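Local atomic coordinates of spindle pole body-associated protein VIK1 (Saccharomyces cerevisiae, PDB entry 2O0A), a protein that binds microtubules, partners the minus-end-directed motor KAR3, recruits it to microtubules and targets it to the spindle pole body, and has a motor-like domain without a nucleotide-binding site. Residues I226-L231 with E235-S240; Q35-N40 with K274-L279; A30-Q35 with G48-G53. One frame throughout, in Å; residues are numbered along the deposited sequence.

Contact 1: residues I226-L231 with E235-S240; sequences IELNNL and EQFDKS
L228 and F237 pack apolar side chains together. L228 CD1 lies 3.8 Å from F237 CB and 4.1 Å from F237 CG, so the leucine tip meets the root of the phenylalanine and only the near end of its ring, at an oblique angle. The two side chains cross at about a right angle. F237 CG stands anti to the backbone N (chi1 156°), which leads the ring on past the leucine to L255 of helix 250-261 and I282 of helix 276-289. L228 is backed by M198 of strand 197-207. The strand 221-228 that carries it runs parallel to strand 94-99 in the central sheet of the motor fold, turns at N229 and N230, and continues into helix 231-243, with N230 at the N-cap position. By its place in the fold, this strand end probably corresponds to the one leading into switch II in nucleotide-hydrolysing kinesins.

L231 and E235 meet in the first turn of that helix. E235 N donates to L231 O at 2.9 Å, an i to i+4 bond. The E235 chain then runs extended over the same carbonyl, its CG 3.2 Å from L231 O, and brings OE2 to 3.5 Å from L231 CD2. This last approach is packing of a carboxylate oxygen against a methyl group.

Within the strand end, N229 ND2 donates to E227 OE2 at 3.2 Å, arriving from above the carboxylate plane. The other oxygen, E227 OE1, forms a salt bridge with R108, and N229 ND2 also bonds D188.

Contact 2: residues Q35-N40 with K274-L279; sequences QNLPEN and KNVNKL
P38 meets V276 with a puckered pyrrolidine ring, its CD atom 4.3 Å from V276 CG1, and no flat side-chain group faces another across the contact. This is a loose apolar touch. S273 also lies against P38. The closer pair is L37 with V276, where L37 CD2 sits 3.9 Å from V276 CG2 and 4.1 Å from V276 CB. The leucine chain comes in at a slant over one branch of the valine, while the proline takes the other. The division follows from the valine torsion: CG2 is anti to the backbone N, and CG1 lies between N and the carbonyl carbon (chi1 74°).

L37 and P38 belong to the loop joining strand 27-32 to strand 41-44, and V276 opens helix 276-289, the last helix of the motor fold. L270 touches both L37 and V276, F43 reaches L37, and L41 reaches V276. Beside this apolar patch, N36 O is hydrogen-bonded to S273 OG.

With no hydrogen bond or salt bridge between the two segments, their direct union rests on dispersion and on the burial of L37 and V276, and so imposes little directional constraint.

Contact 3: residues A30-Q35 with G48-G53; sequences AYVMEQ and GVITQG
Strand 27-32 and strand 49-52 face each other from two different sheets, and no backbone hydrogen bond joins them. The nearest CA atoms of segments 30-35 and 48-53, A30 and G48, are 8.4 Å apart, a spacing left to side chains. The first strand belongs to the central sheet of the kinesin-like motor fold, between strands 63-66 and 265-270 and parallel to both. The second is the middle strand of a small antiparallel three-stranded sheet, 41-44, 49-52 and 58-60, which covers this part of the central sheet. It begins with a G1 beta bulge: G48 and V49 both stand opposite D44, and G48 takes the positive phi (72°) of that motif.

I50 carries the contact from the small sheet. Its CD1 atom does the touching and bridges two residues, A30 and V32, that point out on the same side of their strand. I50 and V32 reach toward each other tip to tip. The isoleucine gets there with CG1 beside its backbone N and a nearly straight second torsion (chi2 172°), which carries CD1 outward from the strand. V32 offers CG1, the branch anti to its carbonyl carbon.

Other apolar groups close round the meeting point. V64 touches all three residues, L270 lies against V32 and I50, and L41 and F43 pack on I50 from its own sheet. Y31, between A30 and V32, takes no part; its OH is hydrogen-bonded to V70 O. At the meeting point itself, I50 CD1 lies 4.0 Å from A30 CB and 4.1 Å from V32 CG1.

In the fold
Contacts 2 and 3 are neighbours, their centres about 8 Å apart, and they share Q35. Packing of L37 CD1 on V32 CB (4.1 Å) joins their apolar parts, and N277 OD1 probably accepts a weak hydrogen bond from Q52 NE2 at 2.9 Å. Contact 1 lies about 18 Å from contact 2, centre to centre, yet touches it: L231 CD1 packs on L279 CD1 at 4.1 Å, so helix 276-289 links the two. Contacts 1 and 3 do not touch, their nearest atoms being about 11 Å apart, but both reach the central sheet. No nucleotide site unites the three; this domain has the motor fold without one.

Contact 1: residues I226-L231 with E235-S240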
loop_
_atom_site.group_PDB
_atom_site.type_symbol
_atom_site.label_atom_id
_atom_site.label_comp_id
_atom_site.label_asym_id
_atom_site.label_seq_id
_atom_site.Cartn_x
_atom_site.Cartn_y
_atom_site.Cartn_z
ATOM N N ILE A 226 -2.509 4.185 -1.509
ATOM C CA ILE A 226 -2.852 4.336 -2.915
ATOM C C ILE A 226 -3.400 3.002 -3.416
ATOM O O ILE A 226 -2.770 1.967 -3.233
ATOM C CB ILE A 226 -1.613 4.755 -3.738
ATOM C CG1 ILE A 226 -1.062 6.092 -3.243
ATOM C CG2 ILE A 226 -1.939 4.744 -5.242
ATOM C CD1 ILE A 226 -2.050 7.258 -3.313
ATOM N N GLU A 227 -4.593 3.027 -4.028
ATOM C CA GLU A 227 -5.185 1.819 -4.584
ATOM C C GLU A 227 -5.222 1.927 -6.102
ATOM O O GLU A 227 -5.875 2.809 -6.657
ATOM C CB GLU A 227 -6.588 1.584 -4.031
ATOM C CG GLU A 227 -6.578 1.188 -2.564
ATOM C CD GLU A 227 -7.981 1.098 -1.995
ATOM O OE1 GLU A 227 -8.500 2.123 -1.519
ATOM O OE2 GLU A 227 -8.544 0.001 -2.002
ATOM N N LEU A 228 -4.511 1.021 -6.753
ATOM C CA LEU A 228 -4.580 0.880 -8.197
ATOM C C LEU A 228 -5.160 -0.507 -8.430
ATOM O O LEU A 228 -4.432 -1.478 -8.450
ATOM C CB LEU A 228 -3.190 1.033 -8.808
ATOM C CG LEU A 228 -2.574 2.431 -8.700
ATOM C CD1 LEU A 228 -1.086 2.381 -8.857
ATOM C CD2 LEU A 228 -3.240 3.379 -9.718
ATOM N N ASN A 229 -6.482 -0.589 -8.572
ATOM C CA ASN A 229 -7.170 -1.872 -8.338
ATOM C C ASN A 229 -7.778 -2.518 -9.587
ATOM O O ASN A 229 -8.632 -3.410 -9.485
ATOM C CB ASN A 229 -8.219 -1.752 -7.215
ATOM C CG ASN A 229 -7.601 -1.581 -5.811
ATOM O OD1 ASN A 229 -6.365 -1.552 -5.624
ATOM N ND2 ASN A 229 -8.477 -1.468 -4.818
ATOM N N ASN A 230 -7.315 -2.078 -10.750
ATOM C CA ASN A 230 -7.575 -2.785 -12.008
ATOM C C ASN A 230 -6.398 -2.629 -12.974
ATOM O O ASN A 230 -5.540 -1.763 -12.763
ATOM C CB ASN A 230 -8.924 -2.367 -12.616
ATOM C CG ASN A 230 -9.061 -0.868 -12.789
ATOM O OD1 ASN A 230 -10.065 -0.281 -12.372
ATOM N ND2 ASN A 230 -8.072 -0.242 -13.422
ATOM N N LEU A 231 -6.328 -3.482 -14.003
ATOM C CA LEU A 231 -5.147 -3.506 -14.880
ATOM C C LEU A 231 -4.917 -2.181 -15.584
ATOM O O LEU A 231 -3.774 -1.739 -15.713
ATOM C CB LEU A 231 -5.201 -4.640 -15.924
ATOM C CG LEU A 231 -3.922 -4.761 -16.776
ATOM C CD1 LEU A 231 -2.711 -5.228 -15.963
ATOM C CD2 LEU A 231 -4.124 -5.675 -17.978
ATOM N N GLU A 235 -1.508 -0.021 -15.427
ATOM C CA GLU A 235 -0.798 0.306 -16.652
ATOM C C GLU A 235 -0.560 1.797 -16.790
ATOM O O GLU A 235 0.491 2.217 -17.285
ATOM C CB GLU A 235 -1.567 -0.213 -17.858
ATOM C CG GLU A 235 -1.517 -1.715 -17.999
ATOM C CD GLU A 235 -2.375 -2.211 -19.142
ATOM O OE1 GLU A 235 -3.310 -1.485 -19.558
ATOM O OE2 GLU A 235 -2.121 -3.341 -19.606
ATOM N N GLN A 236 -1.527 2.587 -16.325
ATOM C CA GLN A 236 -1.381 4.038 -16.271
ATOM C C GLN A 236 -0.222 4.414 -15.347
ATOM O O GLN A 236 0.615 5.243 -15.696
ATOM C CB GLN A 236 -2.692 4.707 -15.851
ATOM C CG GLN A 236 -2.831 6.150 -16.316
ATOM C CD GLN A 236 -4.253 6.674 -16.209
ATOM O OE1 GLN A 236 -4.478 7.789 -15.742
ATOM N NE2 GLN A 236 -5.221 5.871 -16.643
ATOM N N PHE A 237 -0.144 3.764 -14.183
ATOM C CA PHE A 237 1.008 3.910 -13.301
ATOM C C PHE A 237 2.301 3.571 -14.038
ATOM O O PHE A 237 3.269 4.329 -14.013
ATOM C CB PHE A 237 0.820 3.030 -12.053
ATOM C CG PHE A 237 2.098 2.645 -11.353
ATOM C CD1 PHE A 237 2.902 3.600 -10.733
ATOM C CD2 PHE A 237 2.483 1.307 -11.282
ATOM C CE1 PHE A 237 4.075 3.222 -10.065
ATOM C CE2 PHE A 237 3.642 0.924 -10.627
ATOM C CZ PHE A 237 4.445 1.881 -10.012
ATOM N N ASP A 238 2.310 2.428 -14.716
ATOM C CA ASP A 238 3.512 1.985 -15.410
ATOM C C ASP A 238 3.946 2.975 -16.491
ATOM O O ASP A 238 5.122 3.322 -16.576
ATOM C CB ASP A 238 3.284 0.612 -16.039
ATOM C CG ASP A 238 4.528 0.072 -16.705
ATOM O OD1 ASP A 238 5.453 -0.325 -15.976
ATOM O OD2 ASP A 238 4.587 0.051 -17.961
ATOM N N LYS A 239 2.983 3.398 -17.309
ATOM C CA LYS A 239 3.219 4.364 -18.389
ATOM C C LYS A 239 3.672 5.701 -17.845
ATOM O O LYS A 239 4.678 6.252 -18.299
ATOM C CB LYS A 239 1.953 4.567 -19.221
ATOM C CG LYS A 239 1.954 3.873 -20.567
ATOM C CD LYS A 239 0.712 4.228 -21.365
ATOM C CE LYS A 239 -0.534 3.589 -20.773
ATOM N NZ LYS A 239 -1.719 3.760 -21.660
ATOM N N SER A 240 2.931 6.211 -16.863
ATOM C CA SER A 240 3.177 7.545 -16.316
ATOM C C SER A 240 4.440 7.651 -15.463
ATOM O O SER A 240 4.982 8.744 -15.320
ATOM C CB SER A 240 1.966 8.031 -15.514
ATOM O OG SER A 240 1.969 7.494 -14.203
#

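Contact 2: residues Q35-N40 with K274-L279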
loop_
_atom_site.group_PDB
_atom_site.type_symbol
_atom_site.label_atom_id
_atom_site.label_comp_id
_atom_site.label_asym_id
_atom_site.label_seq_id
_atom_site.Cartn_x
_atom_site.Cartn_y
_atom_site.Cartn_z
ATOM N N GLN A 35 -3.411 -20.693 -5.054
ATOM C CA GLN A 35 -4.404 -21.638 -5.564
ATOM C C GLN A 35 -5.150 -21.098 -6.786
ATOM O O GLN A 35 -5.731 -21.870 -7.559
ATOM C CB GLN A 35 -5.358 -22.068 -4.442
ATOM C CG GLN A 35 -6.443 -21.058 -4.110
ATOM C CD GLN A 35 -5.978 -19.883 -3.246
ATOM O OE1 GLN A 35 -4.816 -19.788 -2.830
ATOM N NE2 GLN A 35 -6.899 -18.965 -2.988
ATOM N N ASN A 36 -5.125 -19.776 -6.967
ATOM C CA ASN A 36 -5.766 -19.143 -8.129
ATOM C C ASN A 36 -4.785 -18.627 -9.177
ATOM O O ASN A 36 -5.164 -17.890 -10.094
ATOM C CB ASN A 36 -6.734 -18.042 -7.683
ATOM C CG ASN A 36 -7.882 -18.586 -6.864
ATOM O OD1 ASN A 36 -8.120 -19.808 -6.820
ATOM N ND2 ASN A 36 -8.607 -17.690 -6.210
ATOM N N LEU A 37 -3.532 -19.039 -9.041
ATOM C CA LEU A 37 -2.482 -18.664 -9.970
ATOM C C LEU A 37 -2.043 -19.894 -10.769
ATOM O O LEU A 37 -2.369 -21.026 -10.393
ATOM C CB LEU A 37 -1.305 -18.023 -9.216
ATOM C CG LEU A 37 -1.588 -16.619 -8.666
ATOM C CD1 LEU A 37 -0.451 -16.175 -7.740
ATOM C CD2 LEU A 37 -1.781 -15.621 -9.827
ATOM N N PRO A 38 -1.346 -19.683 -11.894
ATOM C CA PRO A 38 -0.951 -20.832 -12.717
ATOM C C PRO A 38 -0.095 -21.858 -11.979
ATOM O O PRO A 38 0.735 -21.503 -11.142
ATOM C CB PRO A 38 -0.183 -20.177 -13.862
ATOM C CG PRO A 38 -0.819 -18.830 -13.984
ATOM C CD PRO A 38 -0.939 -18.422 -12.536
ATOM N N GLU A 39 -0.319 -23.134 -12.294
ATOM C CA GLU A 39 0.407 -24.220 -11.620
ATOM C C GLU A 39 1.903 -24.222 -11.941
ATOM O O GLU A 39 2.703 -24.741 -11.155
ATOM C CB GLU A 39 -0.221 -25.588 -11.930
ATOM C CG GLU A 39 -1.629 -25.752 -11.381
ATOM C CD GLU A 39 -2.215 -27.136 -11.606
ATOM O OE1 GLU A 39 -1.448 -28.093 -11.846
ATOM O OE2 GLU A 39 -3.455 -27.265 -11.534
ATOM N N ASN A 40 2.278 -23.629 -13.071
ATOM C CA ASN A 40 3.677 -23.568 -13.490
ATOM C C ASN A 40 4.439 -22.384 -12.897
ATOM O O ASN A 40 5.644 -22.241 -13.126
ATOM C CB ASN A 40 3.797 -23.567 -15.023
ATOM C CG ASN A 40 3.316 -22.273 -15.657
ATOM O OD1 ASN A 40 2.364 -21.651 -15.190
ATOM N ND2 ASN A 40 3.972 -21.871 -16.737
ATOM N N LYS A 274 -4.589 -14.285 -15.585
ATOM C CA LYS A 274 -4.463 -13.573 -16.862
ATOM C C LYS A 274 -3.566 -12.338 -16.763
ATOM O O LYS A 274 -2.894 -11.988 -17.716
ATOM C CB LYS A 274 -5.828 -13.244 -17.474
ATOM C CG LYS A 274 -6.653 -12.234 -16.719
ATOM C CD LYS A 274 -7.888 -11.877 -17.529
ATOM C CE LYS A 274 -8.388 -10.493 -17.183
ATOM N NZ LYS A 274 -9.146 -9.887 -18.319
ATOM N N ASN A 275 -3.507 -11.740 -15.576
ATOM C CA ASN A 275 -2.732 -10.516 -15.378
ATOM C C ASN A 275 -1.398 -10.666 -14.650
ATOM O O ASN A 275 -0.646 -9.700 -14.535
ATOM C CB ASN A 275 -3.597 -9.454 -14.689
ATOM C CG ASN A 275 -4.803 -9.058 -15.524
ATOM O OD1 ASN A 275 -5.900 -8.875 -15.001
ATOM N ND2 ASN A 275 -4.602 -8.938 -16.832
ATOM N N VAL A 276 -1.078 -11.875 -14.197
ATOM C CA VAL A 276 0.093 -12.056 -13.348
ATOM C C VAL A 276 1.422 -11.677 -14.026
ATOM O O VAL A 276 2.270 -11.063 -13.398
ATOM C CB VAL A 276 0.131 -13.464 -12.701
ATOM C CG1 VAL A 276 0.518 -14.548 -13.721
ATOM C CG2 VAL A 276 1.069 -13.481 -11.485
ATOM N N ASN A 277 1.588 -11.996 -15.310
ATOM C CA ASN A 277 2.861 -11.738 -15.966
ATOM C C ASN A 277 3.220 -10.244 -16.088
ATOM O O ASN A 277 4.381 -9.862 -15.910
ATOM C CB ASN A 277 2.943 -12.494 -17.304
ATOM C CG ASN A 277 2.839 -14.018 -17.127
ATOM O OD1 ASN A 277 3.027 -14.548 -16.032
ATOM N ND2 ASN A 277 2.547 -14.722 -18.215
ATOM N N LYS A 278 2.212 -9.411 -16.361
ATOM C CA LYS A 278 2.371 -7.960 -16.416
ATOM C C LYS A 278 2.751 -7.402 -15.049
ATOM O O LYS A 278 3.657 -6.565 -14.941
ATOM C CB LYS A 278 1.079 -7.311 -16.905
ATOM C CG LYS A 278 0.873 -7.443 -18.413
ATOM C CD LYS A 278 1.205 -6.159 -19.117
ATOM C CE LYS A 278 0.358 -5.970 -20.383
ATOM N NZ LYS A 278 0.560 -7.059 -21.387
ATOM N N LEU A 279 2.066 -7.878 -14.008
ATOM C CA LEU A 279 2.370 -7.452 -12.640
ATOM C C LEU A 279 3.777 -7.887 -12.208
ATOM O O LEU A 279 4.485 -7.135 -11.533
ATOM C CB LEU A 279 1.277 -7.893 -11.643
ATOM C CG LEU A 279 0.081 -6.927 -11.450
ATOM C CD1 LEU A 279 -0.682 -6.613 -12.738
ATOM C CD2 LEU A 279 -0.893 -7.386 -10.351
#

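Contact 3: residues A30-Q35 with G48-G53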
loop_
_atom_site.group_PDB
_atom_site.type_symbol
_atom_site.label_atom_id
_atom_site.label_comp_id
_atom_site.label_asym_id
_atom_site.label_seq_id
_atom_site.Cartn_x
_atom_site.Cartn_y
_atom_site.Cartn_z
ATOM N N ALA A 30 5.017 -9.226 -2.651
ATOM C CA ALA A 30 3.956 -9.926 -3.378
ATOM C C ALA A 30 3.048 -10.615 -2.381
ATOM O O ALA A 30 3.522 -11.345 -1.506
ATOM C CB ALA A 30 4.563 -10.957 -4.339
ATOM N N TYR A 31 1.746 -10.382 -2.497
ATOM C CA TYR A 31 0.761 -10.994 -1.625
ATOM C C TYR A 31 -0.074 -11.873 -2.548
ATOM O O TYR A 31 -0.829 -11.368 -3.377
ATOM C CB TYR A 31 -0.058 -9.874 -0.980
ATOM C CG TYR A 31 -0.944 -10.231 0.190
ATOM C CD1 TYR A 31 -0.815 -11.443 0.885
ATOM C CD2 TYR A 31 -1.884 -9.315 0.651
ATOM C CE1 TYR A 31 -1.639 -11.734 1.972
ATOM C CE2 TYR A 31 -2.691 -9.587 1.730
ATOM C CZ TYR A 31 -2.566 -10.793 2.395
ATOM O OH TYR A 31 -3.411 -11.030 3.457
ATOM N N VAL A 32 0.072 -13.185 -2.417
ATOM C CA VAL A 32 -0.316 -14.076 -3.517
ATOM C C VAL A 32 -1.387 -15.080 -3.126
ATOM O O VAL A 32 -1.371 -15.597 -2.003
ATOM C CB VAL A 32 0.920 -14.820 -4.113
ATOM C CG1 VAL A 32 2.011 -13.843 -4.557
ATOM C CG2 VAL A 32 1.464 -15.876 -3.148
ATOM N N MET A 33 -2.312 -15.351 -4.050
ATOM C CA MET A 33 -3.287 -16.428 -3.886
ATOM C C MET A 33 -2.878 -17.596 -4.791
ATOM O O MET A 33 -3.354 -17.694 -5.924
ATOM C CB MET A 33 -4.705 -15.945 -4.211
ATOM C CG MET A 33 -5.294 -15.082 -3.128
ATOM S SD MET A 33 -5.849 -16.087 -1.749
ATOM C CE MET A 33 -7.620 -15.994 -1.980
ATOM N N GLU A 34 -1.959 -18.432 -4.287
ATOM C CA GLU A 34 -1.304 -19.475 -5.076
ATOM C C GLU A 34 -2.330 -20.387 -5.758
ATOM O O GLU A 34 -2.145 -20.791 -6.911
ATOM C CB GLU A 34 -0.328 -20.307 -4.215
ATOM C CG GLU A 34 0.331 -21.445 -5.007
ATOM C CD GLU A 34 1.429 -22.174 -4.274
ATOM O OE1 GLU A 34 1.938 -21.679 -3.251
ATOM O OE2 GLU A 34 1.803 -23.255 -4.761
ATOM N N GLN A 35 -3.411 -20.693 -5.054
ATOM C CA GLN A 35 -4.404 -21.638 -5.564
ATOM C C GLN A 35 -5.150 -21.098 -6.786
ATOM O O GLN A 35 -5.731 -21.870 -7.559
ATOM C CB GLN A 35 -5.358 -22.068 -4.442
ATOM C CG GLN A 35 -6.443 -21.058 -4.110
ATOM C CD GLN A 35 -5.978 -19.883 -3.246
ATOM O OE1 GLN A 35 -4.816 -19.788 -2.830
ATOM N NE2 GLN A 35 -6.899 -18.965 -2.988
ATOM N N GLY A 48 11.690 -15.341 -1.183
ATOM C CA GLY A 48 10.923 -14.263 -1.801
ATOM C C GLY A 48 11.048 -14.262 -3.308
ATOM O O GLY A 48 11.311 -13.236 -3.917
ATOM N N VAL A 49 10.862 -15.426 -3.908
ATOM C CA VAL A 49 11.047 -15.562 -5.348
ATOM C C VAL A 49 9.790 -16.149 -5.987
ATOM O O VAL A 49 9.220 -17.089 -5.462
ATOM C CB VAL A 49 12.260 -16.482 -5.671
ATOM C CG1 VAL A 49 12.526 -16.479 -7.152
ATOM C CG2 VAL A 49 13.498 -16.023 -4.917
ATOM N N ILE A 50 9.363 -15.577 -7.112
ATOM C CA ILE A 50 8.364 -16.198 -7.978
ATOM C C ILE A 50 9.039 -16.423 -9.329
ATOM O O ILE A 50 9.558 -15.482 -9.938
ATOM C CB ILE A 50 7.098 -15.332 -8.161
ATOM C CG1 ILE A 50 6.494 -14.983 -6.799
ATOM C CG2 ILE A 50 6.065 -16.049 -9.056
ATOM C CD1 ILE A 50 5.356 -13.973 -6.878
ATOM N N THR A 51 9.043 -17.676 -9.768
ATOM C CA THR A 51 9.681 -18.058 -11.022
ATOM C C THR A 51 8.650 -18.558 -12.024
ATOM O O THR A 51 7.827 -19.408 -11.691
ATOM C CB THR A 51 10.713 -19.175 -10.783
ATOM O OG1 THR A 51 11.721 -18.711 -9.876
ATOM C CG2 THR A 51 11.378 -19.591 -12.092
ATOM N N GLN A 52 8.698 -18.017 -13.243
ATOM C CA GLN A 52 7.855 -18.503 -14.338
ATOM C C GLN A 52 8.441 -19.816 -14.854
ATOM O O GLN A 52 9.581 -19.856 -15.305
ATOM C CB GLN A 52 7.767 -17.463 -15.455
ATOM C CG GLN A 52 6.850 -16.284 -15.152
ATOM C CD GLN A 52 6.931 -15.179 -16.194
ATOM O OE1 GLN A 52 7.930 -15.047 -16.905
ATOM N NE2 GLN A 52 5.874 -14.374 -16.285
ATOM N N GLY A 53 7.660 -20.890 -14.762
ATOM C CA GLY A 53 8.158 -22.251 -15.002
ATOM C C GLY A 53 8.610 -22.599 -16.409
ATOM O O GLY A 53 9.428 -23.509 -16.587
#